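Local coordinates for protein CMP-sialic acid transporter 1 (Zea mays, PDB 6I1R) that probably carries CMP-sialic acid from the cytoplasm into the Golgi as a nucleotide-sugar transporter and is held here with bound CMP, facing outward, at residues M130-L135 / Q301-P306. The protein carries 5 engineered substitutions. Numbering follows the deposited sequence.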
loop_
_atom_site.group_PDB
_atom_site.type_symbol
_atom_site.label_atom_id
_atom_site.label_comp_id
_atom_site.label_asym_id
_atom_site.label_seq_id
_atom_site.Cartn_x
_atom_site.Cartn_y
_atom_site.Cartn_z
ATOM N N MET B 130 -23.994 29.461 -2.834
ATOM C CA MET B 130 -24.573 28.424 -3.678
ATOM C C MET B 130 -23.490 27.820 -4.584
ATOM O O MET B 130 -23.572 26.644 -4.939
ATOM C CB MET B 130 -25.723 28.992 -4.514
ATOM C CG MET B 130 -27.004 29.150 -3.706
ATOM S SD MET B 130 -28.013 30.569 -4.188
ATOM C CE MET B 130 -28.234 30.225 -5.929
ATOM N N ALA B 131 -22.474 28.610 -4.931
ATOM C CA ALA B 131 -21.346 28.125 -5.735
ATOM C C ALA B 131 -20.469 27.181 -4.903
ATOM O O ALA B 131 -20.061 26.123 -5.390
ATOM C CB ALA B 131 -20.549 29.292 -6.268
ATOM N N ILE B 132 -20.187 27.562 -3.656
ATOM C CA ILE B 132 -19.362 26.729 -2.767
ATOM C C ILE B 132 -20.021 25.348 -2.657
ATOM O O ILE B 132 -19.363 24.323 -2.837
ATOM C CB ILE B 132 -19.165 27.374 -1.376
ATOM C CG1 ILE B 132 -18.634 28.811 -1.449
ATOM C CG2 ILE B 132 -18.271 26.504 -0.502
ATOM C CD1 ILE B 132 -17.371 28.975 -2.262
ATOM N N VAL B 133 -21.324 25.339 -2.381
ATOM C CA VAL B 133 -22.073 24.090 -2.257
ATOM C C VAL B 133 -22.000 23.340 -3.592
ATOM O O VAL B 133 -21.645 22.162 -3.625
ATOM C CB VAL B 133 -23.533 24.335 -1.821
ATOM C CG1 VAL B 133 -24.371 23.067 -1.909
ATOM C CG2 VAL B 133 -23.613 24.923 -0.419
ATOM N N LEU B 134 -22.309 24.026 -4.688
ATOM C CA LEU B 134 -22.299 23.379 -6.003
ATOM C C LEU B 134 -20.946 22.709 -6.257
ATOM O O LEU B 134 -20.909 21.625 -6.832
ATOM C CB LEU B 134 -22.599 24.397 -7.106
ATOM C CG LEU B 134 -24.052 24.464 -7.568
ATOM C CD1 LEU B 134 -24.210 25.548 -8.615
ATOM C CD2 LEU B 134 -24.528 23.125 -8.114
ATOM N N LEU B 135 -19.856 23.349 -5.839
ATOM C CA LEU B 135 -18.519 22.789 -6.048
ATOM C C LEU B 135 -18.404 21.446 -5.318
ATOM O O LEU B 135 -17.967 20.454 -5.903
ATOM C CB LEU B 135 -17.458 23.775 -5.550
ATOM C CG LEU B 135 -16.010 23.383 -5.844
ATOM C CD1 LEU B 135 -15.721 23.433 -7.337
ATOM C CD2 LEU B 135 -15.040 24.275 -5.085
ATOM N N GLN B 301 -18.045 29.802 -12.593
ATOM C CA GLN B 301 -18.621 31.022 -13.148
ATOM C C GLN B 301 -19.389 31.772 -12.050
ATOM O O GLN B 301 -19.140 32.950 -11.818
ATOM C CB GLN B 301 -19.513 30.687 -14.345
ATOM C CG GLN B 301 -18.731 30.222 -15.567
ATOM C CD GLN B 301 -19.620 29.904 -16.744
ATOM O OE1 GLN B 301 -20.715 29.365 -16.596
ATOM N NE2 GLN B 301 -19.145 30.232 -17.935
ATOM N N MET B 302 -20.287 31.076 -11.357
ATOM C CA MET B 302 -21.106 31.691 -10.303
ATOM C C MET B 302 -20.221 32.475 -9.327
ATOM O O MET B 302 -20.503 33.635 -9.030
ATOM C CB MET B 302 -21.893 30.636 -9.519
ATOM C CG MET B 302 -23.063 30.079 -10.291
ATOM S SD MET B 302 -23.757 28.562 -9.610
ATOM C CE MET B 302 -24.334 29.126 -8.010
ATOM N N TYR B 303 -19.156 31.844 -8.840
ATOM C CA TYR B 303 -18.363 32.427 -7.761
ATOM C C TYR B 303 -17.471 33.563 -8.280
ATOM O O TYR B 303 -17.288 34.561 -7.581
ATOM C CB TYR B 303 -17.501 31.368 -7.071
ATOM C CG TYR B 303 -16.734 31.904 -5.890
ATOM C CD1 TYR B 303 -15.497 32.505 -6.056
ATOM C CD2 TYR B 303 -17.263 31.853 -4.610
ATOM C CE1 TYR B 303 -14.795 33.023 -4.979
ATOM C CE2 TYR B 303 -16.573 32.363 -3.522
ATOM C CZ TYR B 303 -15.334 32.951 -3.708
ATOM O OH TYR B 303 -14.646 33.456 -2.642
ATOM N N PHE B 304 -16.900 33.401 -9.472
ATOM C CA PHE B 304 -15.838 34.296 -9.952
ATOM C C PHE B 304 -16.371 35.302 -10.980
ATOM O O PHE B 304 -15.770 36.361 -11.162
ATOM C CB PHE B 304 -14.687 33.482 -10.549
ATOM C CG PHE B 304 -13.926 32.652 -9.547
ATOM C CD1 PHE B 304 -12.993 33.238 -8.705
ATOM C CD2 PHE B 304 -14.142 31.288 -9.443
ATOM C CE1 PHE B 304 -12.294 32.475 -7.781
ATOM C CE2 PHE B 304 -13.441 30.526 -8.521
ATOM C CZ PHE B 304 -12.518 31.120 -7.691
ATOM N N MET B 305 -17.471 34.977 -11.656
ATOM C CA MET B 305 -18.026 35.860 -12.679
ATOM C C MET B 305 -18.463 37.170 -12.008
ATOM O O MET B 305 -19.136 37.136 -10.977
ATOM C CB MET B 305 -19.223 35.205 -13.381
ATOM C CG MET B 305 -19.473 35.707 -14.790
ATOM S SD MET B 305 -20.833 34.830 -15.611
ATOM C CE MET B 305 -19.929 33.596 -16.544
ATOM N N PRO B 306 -18.048 38.327 -12.566
ATOM C CA PRO B 306 -18.535 39.619 -12.071
ATOM C C PRO B 306 -20.068 39.659 -12.145
ATOM O O PRO B 306 -20.645 39.157 -13.108
ATOM C CB PRO B 306 -17.905 40.679 -12.986
ATOM C CG PRO B 306 -16.685 39.997 -13.537
ATOM C CD PRO B 306 -17.101 38.547 -13.668
#
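Ala131, packed closely against Met302 and Tyr303, has a backbone O gripped twice: by Leu135 N at 2.8 Å, as one rung of its own helix, and by the hydroxyl of Ser299, one turn before Tyr303 on the partner helix. Where two helices pack together, a small residue lets the backbones come near, and this pair illustrates the point. The CA atoms of Ala131 and Tyr303 lie 5.6 Å apart, and the methyl CB of Ala131 faces the notch between two beta carbons, 3.8 Å from Met302 CB and 3.8 Å from Tyr303 CB. Larger side chains fill in around it. Met302 runs nearly extended through chi2 and then bends at its thioether (chi3 63°), which curls CE back to 3.8 Å from Met130 CB and lays it over the backbone N of Ala131. Leu134 meets the same thioether at about a right angle, its CD1 3.6 Å from Met302 CE. On the other flank, Tyr303 holds CG anti to its own N (chi1 -176°), swinging the ring toward Ile132, whose CD1 reaches CE2 at a slant, 3.7 Å away; Ala131 CB sits at the ring's edge. Tyr303 CD1 in turn lies over the centre of the Phe304 ring, 3.5 Å above its plane. The seam thus joins helix 126-143 to the last turn of helix 287-304, just before the chain leaves helical geometry at Met305, while helix 259-279 closes one side, setting Ile260 against Ile132 and Tyr303, and Tyr264 against Ala131 and the Tyr303 ring.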